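Local coordinates for protein glutathione reductase (Bartonella henselae, PDB 3O0H) that probably catalyses the NADPH-dependent reduction of glutathione disulfide to glutathione, as an FAD-containing flavoenzyme of the pyridine nucleotide-disulphide oxidoreductase family, at residues B[30-34]-B[158-162]; B[131-135]-B[146-151]; B[135-141]-B[292-298]. All coordinates share one frame; numbering follows the deposited sequence.

Overall arrangement
The three contacts gather around the adenine end of FAD, their centres about 11 to 13 Å apart, and show how a dinucleotide fold builds a cofactor pocket from segments distant in sequence. Interaction 1 joins two neighbouring strands of the five-stranded parallel sheet. Interaction 2 starts at the outermost strand of that sheet, 130-132, and reaches the turn between strands 143-146 and 152-155; both its segments fall between those of interaction 1. Interaction 3, which shares Arg135 with interaction 2, ties strand 136-138 of the three-stranded antiparallel sheet to the much later segment 292-298. Phe138 packs on Ile32 and Ile158, so the two sheets share one apolar core.

Interaction 1: B[30-34]-B[158-162]. With FAD (flavin-adenine dinucleotide), chain H.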
loop_
_atom_site.group_PDB
_atom_site.type_symbol
_atom_site.label_atom_id
_atom_site.label_comp_id
_atom_site.label_asym_id
_atom_site.label_seq_id
_atom_site.Cartn_x
_atom_site.Cartn_y
_atom_site.Cartn_z
ATOM N N PHE B 30 23.941 7.649 -31.233
ATOM C CA PHE B 30 23.805 6.188 -31.351
ATOM C C PHE B 30 23.789 5.627 -29.948
ATOM O O PHE B 30 24.767 5.774 -29.184
ATOM C CB PHE B 30 24.969 5.574 -32.132
ATOM C CG PHE B 30 24.761 4.151 -32.563
ATOM C CD1 PHE B 30 24.822 3.119 -31.645
ATOM C CD2 PHE B 30 24.534 3.841 -33.911
ATOM C CE1 PHE B 30 24.687 1.765 -32.046
ATOM C CE2 PHE B 30 24.372 2.550 -34.314
ATOM C CZ PHE B 30 24.455 1.476 -33.369
ATOM N N VAL B 31 22.713 4.910 -29.642
ATOM C CA VAL B 31 22.538 4.311 -28.311
ATOM C C VAL B 31 22.782 2.809 -28.411
ATOM O O VAL B 31 22.171 2.141 -29.246
ATOM C CB VAL B 31 21.170 4.613 -27.744
ATOM C CG1 VAL B 31 20.982 3.973 -26.319
ATOM C CG2 VAL B 31 20.956 6.131 -27.693
ATOM N N ILE B 32 23.654 2.290 -27.533
ATOM C CA ILE B 32 23.971 0.862 -27.503
ATOM C C ILE B 32 23.198 0.203 -26.389
ATOM O O ILE B 32 23.541 0.358 -25.239
ATOM C CB ILE B 32 25.497 0.568 -27.333
ATOM C CG1 ILE B 32 26.310 1.362 -28.359
ATOM C CG2 ILE B 32 25.787 -0.969 -27.487
ATOM C CD1 ILE B 32 27.910 1.365 -28.124
ATOM N N GLY B 33 22.127 -0.509 -26.763
ATOM C CA GLY B 33 21.273 -1.248 -25.825
ATOM C C GLY B 33 19.942 -0.509 -25.626
ATOM O O GLY B 33 19.923 0.663 -25.375
ATOM N N SER B 34 18.838 -1.222 -25.814
ATOM C CA SER B 34 17.509 -0.678 -25.698
ATOM C C SER B 34 16.826 -1.157 -24.430
ATOM O O SER B 34 15.677 -1.558 -24.473
ATOM C CB SER B 34 16.680 -1.041 -26.928
ATOM O OG SER B 34 15.510 -0.238 -27.011
ATOM N N ILE B 158 27.742 9.053 -28.626
ATOM C CA ILE B 158 27.423 7.625 -28.387
ATOM C C ILE B 158 27.068 7.404 -26.915
ATOM O O ILE B 158 27.796 7.888 -26.032
ATOM C CB ILE B 158 28.578 6.690 -28.840
ATOM C CG1 ILE B 158 28.821 6.799 -30.354
ATOM C CG2 ILE B 158 28.281 5.234 -28.534
ATOM C CD1 ILE B 158 30.152 6.344 -30.729
ATOM N N LEU B 159 25.962 6.668 -26.681
ATOM C CA LEU B 159 25.491 6.327 -25.340
ATOM C C LEU B 159 25.605 4.823 -25.107
ATOM O O LEU B 159 25.002 4.032 -25.821
ATOM C CB LEU B 159 24.025 6.754 -25.124
ATOM C CG LEU B 159 23.451 6.417 -23.751
ATOM C CD1 LEU B 159 24.292 7.144 -22.625
ATOM C CD2 LEU B 159 21.971 6.770 -23.659
ATOM N N ILE B 160 26.397 4.461 -24.111
ATOM C CA ILE B 160 26.597 3.077 -23.719
ATOM C C ILE B 160 25.509 2.773 -22.684
ATOM O O ILE B 160 25.492 3.353 -21.595
ATOM C CB ILE B 160 27.964 2.829 -23.079
ATOM C CG1 ILE B 160 29.101 3.266 -24.028
ATOM C CG2 ILE B 160 28.077 1.337 -22.651
ATOM C CD1 ILE B 160 30.501 3.562 -23.268
ATOM N N ALA B 161 24.614 1.862 -23.048
ATOM C CA ALA B 161 23.467 1.464 -22.198
ATOM C C ALA B 161 23.273 -0.091 -22.252
ATOM O O ALA B 161 22.158 -0.605 -22.416
ATOM C CB ALA B 161 22.182 2.226 -22.639
ATOM N N THR B 162 24.370 -0.811 -22.078
ATOM C CA THR B 162 24.424 -2.249 -22.311
ATOM C C THR B 162 24.077 -3.122 -21.120
ATOM O O THR B 162 24.040 -4.373 -21.244
ATOM C CB THR B 162 25.830 -2.654 -22.844
ATOM O OG1 THR B 162 26.821 -2.158 -21.959
ATOM C CG2 THR B 162 26.036 -2.030 -24.226
HETATM P PA FAD H . 19.194 -3.382 -19.513
HETATM O O1A FAD H . 19.739 -4.690 -19.026
HETATM O O2A FAD H . 17.733 -3.173 -19.222
HETATM O O5B FAD H . 19.439 -3.160 -21.076
HETATM C C5B FAD H . 20.655 -3.441 -21.736
HETATM C C4B FAD H . 20.266 -3.859 -23.140
HETATM O O4B FAD H . 21.387 -3.831 -24.011
HETATM C C3B FAD H . 19.686 -5.266 -23.230
HETATM O O3B FAD H . 18.434 -5.240 -23.921
HETATM C C2B FAD H . 20.717 -6.051 -24.019
HETATM O O2B FAD H . 20.103 -7.016 -24.839
HETATM C C1B FAD H . 21.371 -5.015 -24.868
HETATM N N9A FAD H . 22.797 -5.099 -25.222
HETATM C C8A FAD H . 23.856 -5.315 -24.391
HETATM N N7A FAD H . 24.986 -5.166 -25.100
HETATM C C5A FAD H . 24.630 -4.848 -26.380
HETATM C C6A FAD H . 25.351 -4.510 -27.495
HETATM N N6A FAD H . 26.692 -4.507 -27.520
HETATM N N1A FAD H . 24.681 -4.197 -28.653
HETATM C C2A FAD H . 23.306 -4.183 -28.659
HETATM N N3A FAD H . 22.588 -4.482 -27.549
HETATM C C4A FAD H . 23.268 -4.762 -26.429
HETATM N N1 FAD H . 15.257 -3.799 -11.007
HETATM C C2 FAD H . 14.287 -3.124 -10.295
HETATM O O2 FAD H . 14.298 -1.874 -10.156
HETATM N N3 FAD H . 13.288 -3.817 -9.734
HETATM C C4 FAD H . 13.162 -5.190 -9.866
HETATM O O4 FAD H . 12.175 -5.723 -9.342
HETATM C C4X FAD H . 14.138 -5.882 -10.584
HETATM N N5 FAD H . 14.066 -7.236 -10.768
HETATM C C5X FAD H . 15.050 -7.861 -11.532
HETATM C C6 FAD H . 14.967 -9.234 -11.690
HETATM C C7 FAD H . 15.909 -9.913 -12.452
HETATM C C7M FAD H . 15.764 -11.416 -12.607
HETATM C C8 FAD H . 16.933 -9.212 -13.059
HETATM C C8M FAD H . 17.996 -9.934 -13.861
HETATM C C9 FAD H . 17.038 -7.838 -12.882
HETATM C C9A FAD H . 16.092 -7.158 -12.107
HETATM N N10 FAD H . 16.145 -5.789 -11.910
HETATM C C10 FAD H . 15.171 -5.158 -11.178
HETATM C "C1'" FAD H . 17.228 -4.955 -12.473
HETATM C "C2'" FAD H . 16.863 -4.263 -13.762
HETATM O "O2'" FAD H . 16.554 -5.247 -14.731
HETATM C "C3'" FAD H . 18.051 -3.451 -14.207
HETATM O "O3'" FAD H . 18.588 -2.636 -13.181
HETATM C "C4'" FAD H . 17.710 -2.661 -15.452
HETATM O "O4'" FAD H . 17.245 -3.571 -16.453
HETATM C "C5'" FAD H . 18.937 -1.931 -15.985
HETATM O "O5'" FAD H . 18.587 -1.128 -17.135
HETATM P P FAD H . 19.759 -0.883 -18.204
HETATM O O1P FAD H . 19.290 0.108 -19.247
HETATM O O2P FAD H . 21.022 -0.465 -17.485
HETATM O O3P FAD H . 20.149 -2.276 -18.851
#
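Phe30 to Ile32 run beside Ile158 to Ile160 as parallel strands, their short axes 4.7 Å apart and inclined by 13°. Leu159 is gripped through both its backbone groups: its N donates to Phe30 O, and Leu159 O receives Ile32 N at 2.8 Å in a nearly straight bond. Ala161 N then reaches Ile32 O at a more bent angle, 137°, just where the strands give way to loops. On one face Val31 CG1 lies 4.0 Å from Leu159 CD2, the two side chains pointing the same way. On the other, Ile32 reaches in two directions, its chi1 of -51° putting CG1 beside the backbone N and CG2 opposite it. Ile32 CD1 meets Ile158 CG2 at 3.9 Å, while Ile32 CG2 presses tightly on Thr162 CG2 at 3.4 Å and also touches FAD C6A. Thr162 CG2 in turn rests against the adenine at N7A, and Thr162 OG1 is hydrogen-bonded to Asn289 O. Gly33, without a side chain, brings its CA to 3.2 Å from FAD O4B. A glycine directly after the first strand, close to the adenosine ribose, fits the GxGxxG turn of a Rossmann-type FAD-binding fold.

Interaction 2: B[131-135]-B[146-151]; sequences IYESR and LSVTGE. With FAD (flavin-adenine dinucleotide), chain H.
Ser134 faces the turn at 146-151 and fastens it with its hydroxyl. Ser134 OG, which chi1 of -178° swings out opposite the backbone N, accepts Val148 N at 3.0 Å in a nearly straight bond and donates to Arg135 O at 2.8 Å. Arg135 O also receives Ser147 N at 2.9 Å, the two donors arriving from opposite faces of its plane. One hydroxyl and one carbonyl thus lock the start of the turn, while Val148 CG2 packs alongside Ser134 at 3.3 Å from OG.

The other tight point is apolar. Leu146 crosses the Tyr132 side chain at about a right angle, and Leu146 CD1 approaches the ring obliquely, 3.4 Å from Tyr132 CD1.

Toward solvent the contact slackens. Glu151 meets Tyr132 mainly through a water, which lies in the ring plane 2.6 Å from Tyr132 OH and donates to Glu151 OE2; ring and carboxylate planes stand 84° apart. Ser147 OG merely brushes the aliphatic part of Arg135, whose extended chain carries its guanidinium away from the turn, one face over FAD N6A, to a salt bridge with Glu57. Within the turn, Thr149 OG1 accepts Glu151 N, an ST turn, and Leu146 N bonds Glu151 O. The arrangement is that of a beta-hairpin turn docked on the segment leaving the edge strand of the FAD-binding sheet, beside the adenine pocket.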
loop_
_atom_site.group_PDB
_atom_site.type_symbol
_atom_site.label_atom_id
_atom_site.label_comp_id
_atom_site.label_asym_id
_atom_site.label_seq_id
_atom_site.Cartn_x
_atom_site.Cartn_y
_atom_site.Cartn_z
ATOM N N ILE B 131 15.961 1.569 -35.385
ATOM C CA ILE B 131 16.276 0.388 -34.574
ATOM C C ILE B 131 17.113 -0.573 -35.410
ATOM O O ILE B 131 16.642 -1.073 -36.435
ATOM C CB ILE B 131 15.008 -0.359 -34.088
ATOM C CG1 ILE B 131 14.187 0.512 -33.121
ATOM C CG2 ILE B 131 15.367 -1.655 -33.347
ATOM C CD1 ILE B 131 12.812 -0.050 -32.820
ATOM N N TYR B 132 18.360 -0.801 -34.980
ATOM C CA TYR B 132 19.209 -1.818 -35.581
ATOM C C TYR B 132 19.129 -3.085 -34.734
ATOM O O TYR B 132 19.571 -3.094 -33.558
ATOM C CB TYR B 132 20.663 -1.318 -35.644
ATOM C CG TYR B 132 20.883 -0.220 -36.663
ATOM C CD1 TYR B 132 20.827 -0.485 -38.031
ATOM C CD2 TYR B 132 21.174 1.077 -36.267
ATOM C CE1 TYR B 132 21.053 0.521 -38.972
ATOM C CE2 TYR B 132 21.414 2.106 -37.211
ATOM C CZ TYR B 132 21.333 1.826 -38.565
ATOM O OH TYR B 132 21.537 2.850 -39.493
ATOM N N GLU B 133 18.608 -4.163 -35.316
ATOM C CA GLU B 133 18.429 -5.410 -34.565
ATOM C C GLU B 133 19.724 -6.248 -34.668
ATOM O O GLU B 133 19.820 -7.255 -35.393
ATOM C CB GLU B 133 17.197 -6.145 -35.085
ATOM C CG GLU B 133 15.891 -5.323 -34.853
ATOM C CD GLU B 133 14.651 -6.108 -35.240
ATOM O OE1 GLU B 133 14.698 -6.811 -36.251
ATOM O OE2 GLU B 133 13.655 -6.068 -34.498
ATOM N N SER B 134 20.730 -5.782 -33.942
ATOM C CA SER B 134 22.057 -6.370 -33.953
ATOM C C SER B 134 22.818 -5.889 -32.748
ATOM O O SER B 134 22.547 -4.821 -32.209
ATOM C CB SER B 134 22.799 -5.929 -35.212
ATOM O OG SER B 134 24.092 -6.493 -35.316
ATOM N N ARG B 135 23.762 -6.698 -32.309
ATOM C CA ARG B 135 24.767 -6.226 -31.391
ATOM C C ARG B 135 25.539 -5.151 -32.143
ATOM O O ARG B 135 25.748 -5.266 -33.355
ATOM C CB ARG B 135 25.695 -7.392 -31.019
ATOM C CG ARG B 135 26.917 -7.025 -30.138
ATOM C CD ARG B 135 27.650 -8.292 -29.700
ATOM N NE ARG B 135 28.734 -8.000 -28.763
ATOM C CZ ARG B 135 28.564 -7.778 -27.453
ATOM N NH1 ARG B 135 27.345 -7.784 -26.903
ATOM N NH2 ARG B 135 29.615 -7.506 -26.696
ATOM N N LEU B 146 27.915 -3.243 -36.683
ATOM C CA LEU B 146 26.793 -4.116 -36.379
ATOM C C LEU B 146 27.268 -5.536 -36.627
ATOM O O LEU B 146 27.651 -5.891 -37.747
ATOM C CB LEU B 146 25.548 -3.773 -37.236
ATOM C CG LEU B 146 25.021 -2.346 -37.090
ATOM C CD1 LEU B 146 23.822 -2.123 -38.011
ATOM C CD2 LEU B 146 24.650 -2.028 -35.672
ATOM N N SER B 147 27.288 -6.348 -35.570
ATOM C CA SER B 147 27.702 -7.750 -35.665
ATOM C C SER B 147 27.016 -8.576 -36.748
ATOM O O SER B 147 27.668 -9.336 -37.414
ATOM C CB SER B 147 27.570 -8.455 -34.298
ATOM O OG SER B 147 28.330 -7.738 -33.309
ATOM N N VAL B 148 25.710 -8.418 -36.932
ATOM C CA VAL B 148 24.943 -9.325 -37.803
ATOM C C VAL B 148 25.369 -9.190 -39.281
ATOM O O VAL B 148 25.564 -10.187 -40.003
ATOM C CB VAL B 148 23.385 -9.064 -37.619
ATOM C CG1 VAL B 148 22.531 -9.895 -38.649
ATOM C CG2 VAL B 148 22.953 -9.405 -36.206
ATOM N N THR B 149 25.587 -7.950 -39.710
ATOM C CA THR B 149 25.920 -7.648 -41.116
ATOM C C THR B 149 27.322 -7.108 -41.396
ATOM O O THR B 149 27.740 -7.058 -42.537
ATOM C CB THR B 149 25.008 -6.552 -41.571
ATOM O OG1 THR B 149 25.273 -5.376 -40.780
ATOM C CG2 THR B 149 23.549 -7.002 -41.413
ATOM N N GLY B 150 28.031 -6.634 -40.381
ATOM C CA GLY B 150 29.321 -5.996 -40.621
ATOM C C GLY B 150 29.213 -4.510 -40.987
ATOM O O GLY B 150 30.224 -3.871 -41.200
ATOM N N GLU B 151 28.000 -3.971 -41.076
ATOM C CA GLU B 151 27.777 -2.543 -41.421
ATOM C C GLU B 151 28.396 -1.619 -40.366
ATOM O O GLU B 151 28.241 -1.844 -39.164
ATOM C CB GLU B 151 26.271 -2.213 -41.524
ATOM C CG GLU B 151 25.973 -0.767 -42.033
ATOM C CD GLU B 151 24.468 -0.456 -42.223
ATOM O OE1 GLU B 151 23.604 -1.237 -41.747
ATOM O OE2 GLU B 151 24.159 0.597 -42.836
HETATM P PA FAD H . 19.194 -3.382 -19.513
HETATM O O1A FAD H . 19.739 -4.690 -19.026
HETATM O O2A FAD H . 17.733 -3.173 -19.222
HETATM O O5B FAD H . 19.439 -3.160 -21.076
HETATM C C5B FAD H . 20.655 -3.441 -21.736
HETATM C C4B FAD H . 20.266 -3.859 -23.140
HETATM O O4B FAD H . 21.387 -3.831 -24.011
HETATM C C3B FAD H . 19.686 -5.266 -23.230
HETATM O O3B FAD H . 18.434 -5.240 -23.921
HETATM C C2B FAD H . 20.717 -6.051 -24.019
HETATM O O2B FAD H . 20.103 -7.016 -24.839
HETATM C C1B FAD H . 21.371 -5.015 -24.868
HETATM N N9A FAD H . 22.797 -5.099 -25.222
HETATM C C8A FAD H . 23.856 -5.315 -24.391
HETATM N N7A FAD H . 24.986 -5.166 -25.100
HETATM C C5A FAD H . 24.630 -4.848 -26.380
HETATM C C6A FAD H . 25.351 -4.510 -27.495
HETATM N N6A FAD H . 26.692 -4.507 -27.520
HETATM N N1A FAD H . 24.681 -4.197 -28.653
HETATM C C2A FAD H . 23.306 -4.183 -28.659
HETATM N N3A FAD H . 22.588 -4.482 -27.549
HETATM C C4A FAD H . 23.268 -4.762 -26.429
HETATM N N1 FAD H . 15.257 -3.799 -11.007
HETATM C C2 FAD H . 14.287 -3.124 -10.295
HETATM O O2 FAD H . 14.298 -1.874 -10.156
HETATM N N3 FAD H . 13.288 -3.817 -9.734
HETATM C C4 FAD H . 13.162 -5.190 -9.866
HETATM O O4 FAD H . 12.175 -5.723 -9.342
HETATM C C4X FAD H . 14.138 -5.882 -10.584
HETATM N N5 FAD H . 14.066 -7.236 -10.768
HETATM C C5X FAD H . 15.050 -7.861 -11.532
HETATM C C6 FAD H . 14.967 -9.234 -11.690
HETATM C C7 FAD H . 15.909 -9.913 -12.452
HETATM C C7M FAD H . 15.764 -11.416 -12.607
HETATM C C8 FAD H . 16.933 -9.212 -13.059
HETATM C C8M FAD H . 17.996 -9.934 -13.861
HETATM C C9 FAD H . 17.038 -7.838 -12.882
HETATM C C9A FAD H . 16.092 -7.158 -12.107
HETATM N N10 FAD H . 16.145 -5.789 -11.910
HETATM C C10 FAD H . 15.171 -5.158 -11.178
HETATM C "C1'" FAD H . 17.228 -4.955 -12.473
HETATM C "C2'" FAD H . 16.863 -4.263 -13.762
HETATM O "O2'" FAD H . 16.554 -5.247 -14.731
HETATM C "C3'" FAD H . 18.051 -3.451 -14.207
HETATM O "O3'" FAD H . 18.588 -2.636 -13.181
HETATM C "C4'" FAD H . 17.710 -2.661 -15.452
HETATM O "O4'" FAD H . 17.245 -3.571 -16.453
HETATM C "C5'" FAD H . 18.937 -1.931 -15.985
HETATM O "O5'" FAD H . 18.587 -1.128 -17.135
HETATM P P FAD H . 19.759 -0.883 -18.204
HETATM O O1P FAD H . 19.290 0.108 -19.247
HETATM O O2P FAD H . 21.022 -0.465 -17.485
HETATM O O3P FAD H . 20.149 -2.276 -18.851
HETATM O O HOH W 1 21.710 1.887 -41.898
#

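Interaction 3: B[135-141]-B[292-298]; sequences RAVFVDE and GLGLERA. With FAD (flavin-adenine dinucleotide), chain H.
Gly292 O is gripped by Arg135 NH2 at 3.1 Å and by a water, which also accepts from Arg135 NE; Arg135 NH1 is engaged by Glu57. The oxygen lies near the guanidinium plane, but NH2 stands above the plane of the carbonyl group instead of along a lone pair. At the start of strand 136-138, Ala136 holds the adenine by its backbone: its N donates to FAD N1A, and FAD N6A donates to Ala136 O at 2.9 Å. Leu293 CD1 reaches in toward the same amino group.

Phe138 N bonds Leu293 O at 3.0 Å, which anchors the middle of the contact. With CG set beside the backbone N (chi1 -69°), the Phe138 ring receives Ala298 CB over one face, a CH-pi contact 4.2 Å from the centroid, while Leu295 CD2 approaches Phe138 CE1 obliquely at 3.6 Å. Arg297 reaches back, its NH1 meeting Val139 O at 3.2 Å on a lone pair, in the planes of both groups.

The short, weakly bonded helix at about 295-298 and the loop before it pack along strand 136-138, while the Phe138 ring also meets Ile158 and Ile160 of strand 158-160 and Leu144 of strand 143-146.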
loop_
_atom_site.group_PDB
_atom_site.type_symbol
_atom_site.label_atom_id
_atom_site.label_comp_id
_atom_site.label_asym_id
_atom_site.label_seq_id
_atom_site.Cartn_x
_atom_site.Cartn_y
_atom_site.Cartn_z
ATOM N N ARG B 135 23.762 -6.698 -32.309
ATOM C CA ARG B 135 24.767 -6.226 -31.391
ATOM C C ARG B 135 25.539 -5.151 -32.143
ATOM O O ARG B 135 25.748 -5.266 -33.355
ATOM C CB ARG B 135 25.695 -7.392 -31.019
ATOM C CG ARG B 135 26.917 -7.025 -30.138
ATOM C CD ARG B 135 27.650 -8.292 -29.700
ATOM N NE ARG B 135 28.734 -8.000 -28.763
ATOM C CZ ARG B 135 28.564 -7.778 -27.453
ATOM N NH1 ARG B 135 27.345 -7.784 -26.903
ATOM N NH2 ARG B 135 29.615 -7.506 -26.696
ATOM N N ALA B 136 25.949 -4.110 -31.429
ATOM C CA ALA B 136 26.879 -3.095 -31.943
ATOM C C ALA B 136 28.106 -3.098 -31.030
ATOM O O ALA B 136 27.981 -3.167 -29.810
ATOM C CB ALA B 136 26.251 -1.717 -31.910
ATOM N N VAL B 137 29.271 -2.948 -31.650
ATOM C CA VAL B 137 30.554 -2.809 -30.980
ATOM C C VAL B 137 31.289 -1.602 -31.549
ATOM O O VAL B 137 31.072 -1.210 -32.697
ATOM C CB VAL B 137 31.420 -4.078 -31.114
ATOM C CG1 VAL B 137 30.628 -5.314 -30.714
ATOM C CG2 VAL B 137 31.982 -4.268 -32.530
ATOM N N PHE B 138 32.181 -1.017 -30.760
ATOM C CA PHE B 138 32.998 0.109 -31.253
ATOM C C PHE B 138 34.070 -0.381 -32.204
ATOM O O PHE B 138 34.719 -1.406 -31.967
ATOM C CB PHE B 138 33.696 0.865 -30.114
ATOM C CG PHE B 138 32.764 1.652 -29.215
ATOM C CD1 PHE B 138 32.164 1.061 -28.128
ATOM C CD2 PHE B 138 32.549 3.001 -29.433
ATOM C CE1 PHE B 138 31.323 1.799 -27.290
ATOM C CE2 PHE B 138 31.742 3.746 -28.608
ATOM C CZ PHE B 138 31.133 3.151 -27.533
ATOM N N VAL B 139 34.262 0.388 -33.275
ATOM C CA VAL B 139 35.391 0.259 -34.173
ATOM C C VAL B 139 36.462 1.323 -33.827
ATOM O O VAL B 139 37.643 1.061 -33.883
ATOM C CB VAL B 139 34.936 0.520 -35.633
ATOM C CG1 VAL B 139 36.144 0.680 -36.561
ATOM C CG2 VAL B 139 34.042 -0.600 -36.093
ATOM N N ASP B 140 35.993 2.521 -33.530
ATOM C CA ASP B 140 36.784 3.652 -33.056
ATOM C C ASP B 140 35.867 4.618 -32.259
ATOM O O ASP B 140 34.757 4.271 -31.923
ATOM C CB ASP B 140 37.528 4.358 -34.198
ATOM C CG ASP B 140 36.626 5.114 -35.146
ATOM O OD1 ASP B 140 35.448 5.375 -34.837
ATOM O OD2 ASP B 140 37.131 5.440 -36.262
ATOM N N GLU B 141 36.395 5.786 -31.908
ATOM C CA GLU B 141 35.667 6.731 -31.086
ATOM C C GLU B 141 34.285 7.188 -31.609
ATOM O O GLU B 141 33.421 7.538 -30.789
ATOM C CB GLU B 141 36.564 7.926 -30.810
ATOM C CG GLU B 141 37.810 7.565 -30.058
ATOM C CD GLU B 141 39.064 7.230 -30.894
ATOM O OE1 GLU B 141 39.001 6.825 -32.099
ATOM O OE2 GLU B 141 40.137 7.374 -30.278
ATOM N N GLY B 292 34.102 -7.349 -24.613
ATOM C CA GLY B 292 33.857 -7.592 -26.034
ATOM C C GLY B 292 33.063 -6.475 -26.696
ATOM O O GLY B 292 32.457 -6.682 -27.745
ATOM N N LEU B 293 33.088 -5.284 -26.106
ATOM C CA LEU B 293 32.304 -4.137 -26.608
ATOM C C LEU B 293 33.119 -3.178 -27.458
ATOM O O LEU B 293 32.573 -2.282 -28.101
ATOM C CB LEU B 293 31.637 -3.395 -25.418
ATOM C CG LEU B 293 30.726 -2.192 -25.643
ATOM C CD1 LEU B 293 29.625 -2.530 -26.667
ATOM C CD2 LEU B 293 30.090 -1.707 -24.332
ATOM N N GLY B 294 34.440 -3.325 -27.449
ATOM C CA GLY B 294 35.316 -2.439 -28.197
ATOM C C GLY B 294 35.580 -1.176 -27.441
ATOM O O GLY B 294 36.034 -0.191 -28.014
ATOM N N LEU B 295 35.341 -1.171 -26.132
ATOM C CA LEU B 295 35.589 0.085 -25.366
ATOM C C LEU B 295 37.041 0.505 -25.463
ATOM O O LEU B 295 37.366 1.703 -25.438
ATOM C CB LEU B 295 35.158 -0.071 -23.900
ATOM C CG LEU B 295 33.660 -0.188 -23.730
ATOM C CD1 LEU B 295 33.324 -0.630 -22.269
ATOM C CD2 LEU B 295 32.910 1.117 -24.150
ATOM N N GLU B 296 37.931 -0.471 -25.574
ATOM C CA GLU B 296 39.359 -0.199 -25.718
ATOM C C GLU B 296 39.713 0.466 -27.065
ATOM O O GLU B 296 40.684 1.155 -27.173
ATOM C CB GLU B 296 40.188 -1.469 -25.489
ATOM C CG GLU B 296 39.976 -2.555 -26.533
ATOM C CD GLU B 296 38.693 -3.359 -26.391
ATOM O OE1 GLU B 296 37.803 -3.104 -25.538
ATOM O OE2 GLU B 296 38.578 -4.308 -27.168
ATOM N N ARG B 297 38.884 0.267 -28.072
ATOM C CA ARG B 297 39.026 1.002 -29.328
ATOM C C ARG B 297 38.604 2.457 -29.199
ATOM O O ARG B 297 39.183 3.326 -29.831
ATOM C CB ARG B 297 38.205 0.318 -30.399
ATOM C CG ARG B 297 38.952 -0.879 -31.009
ATOM C CD ARG B 297 37.942 -1.764 -31.654
ATOM N NE ARG B 297 38.463 -2.932 -32.374
ATOM C CZ ARG B 297 38.572 -3.048 -33.694
ATOM N NH1 ARG B 297 38.327 -2.040 -34.524
ATOM N NH2 ARG B 297 38.972 -4.185 -34.184
ATOM N N ALA B 298 37.615 2.724 -28.351
ATOM C CA ALA B 298 37.138 4.100 -28.141
ATOM C C ALA B 298 37.941 4.835 -27.112
ATOM O O ALA B 298 37.795 6.058 -26.960
ATOM C CB ALA B 298 35.694 4.094 -27.744
HETATM P PA FAD H . 19.194 -3.382 -19.513
HETATM O O1A FAD H . 19.739 -4.690 -19.026
HETATM O O2A FAD H . 17.733 -3.173 -19.222
HETATM O O5B FAD H . 19.439 -3.160 -21.076
HETATM C C5B FAD H . 20.655 -3.441 -21.736
HETATM C C4B FAD H . 20.266 -3.859 -23.140
HETATM O O4B FAD H . 21.387 -3.831 -24.011
HETATM C C3B FAD H . 19.686 -5.266 -23.230
HETATM O O3B FAD H . 18.434 -5.240 -23.921
HETATM C C2B FAD H . 20.717 -6.051 -24.019
HETATM O O2B FAD H . 20.103 -7.016 -24.839
HETATM C C1B FAD H . 21.371 -5.015 -24.868
HETATM N N9A FAD H . 22.797 -5.099 -25.222
HETATM C C8A FAD H . 23.856 -5.315 -24.391
HETATM N N7A FAD H . 24.986 -5.166 -25.100
HETATM C C5A FAD H . 24.630 -4.848 -26.380
HETATM C C6A FAD H . 25.351 -4.510 -27.495
HETATM N N6A FAD H . 26.692 -4.507 -27.520
HETATM N N1A FAD H . 24.681 -4.197 -28.653
HETATM C C2A FAD H . 23.306 -4.183 -28.659
HETATM N N3A FAD H . 22.588 -4.482 -27.549
HETATM C C4A FAD H . 23.268 -4.762 -26.429
HETATM N N1 FAD H . 15.257 -3.799 -11.007
HETATM C C2 FAD H . 14.287 -3.124 -10.295
HETATM O O2 FAD H . 14.298 -1.874 -10.156
HETATM N N3 FAD H . 13.288 -3.817 -9.734
HETATM C C4 FAD H . 13.162 -5.190 -9.866
HETATM O O4 FAD H . 12.175 -5.723 -9.342
HETATM C C4X FAD H . 14.138 -5.882 -10.584
HETATM N N5 FAD H . 14.066 -7.236 -10.768
HETATM C C5X FAD H . 15.050 -7.861 -11.532
HETATM C C6 FAD H . 14.967 -9.234 -11.690
HETATM C C7 FAD H . 15.909 -9.913 -12.452
HETATM C C7M FAD H . 15.764 -11.416 -12.607
HETATM C C8 FAD H . 16.933 -9.212 -13.059
HETATM C C8M FAD H . 17.996 -9.934 -13.861
HETATM C C9 FAD H . 17.038 -7.838 -12.882
HETATM C C9A FAD H . 16.092 -7.158 -12.107
HETATM N N10 FAD H . 16.145 -5.789 -11.910
HETATM C C10 FAD H . 15.171 -5.158 -11.178
HETATM C "C1'" FAD H . 17.228 -4.955 -12.473
HETATM C "C2'" FAD H . 16.863 -4.263 -13.762
HETATM O "O2'" FAD H . 16.554 -5.247 -14.731
HETATM C "C3'" FAD H . 18.051 -3.451 -14.207
HETATM O "O3'" FAD H . 18.588 -2.636 -13.181
HETATM C "C4'" FAD H . 17.710 -2.661 -15.452
HETATM O "O4'" FAD H . 17.245 -3.571 -16.453
HETATM C "C5'" FAD H . 18.937 -1.931 -15.985
HETATM O "O5'" FAD H . 18.587 -1.128 -17.135
HETATM P P FAD H . 19.759 -0.883 -18.204
HETATM O O1P FAD H . 19.290 0.108 -19.247
HETATM O O2P FAD H . 21.022 -0.465 -17.485
HETATM O O3P FAD H . 20.149 -2.276 -18.851
HETATM O O HOH W 2 31.219 -8.836 -29.899
#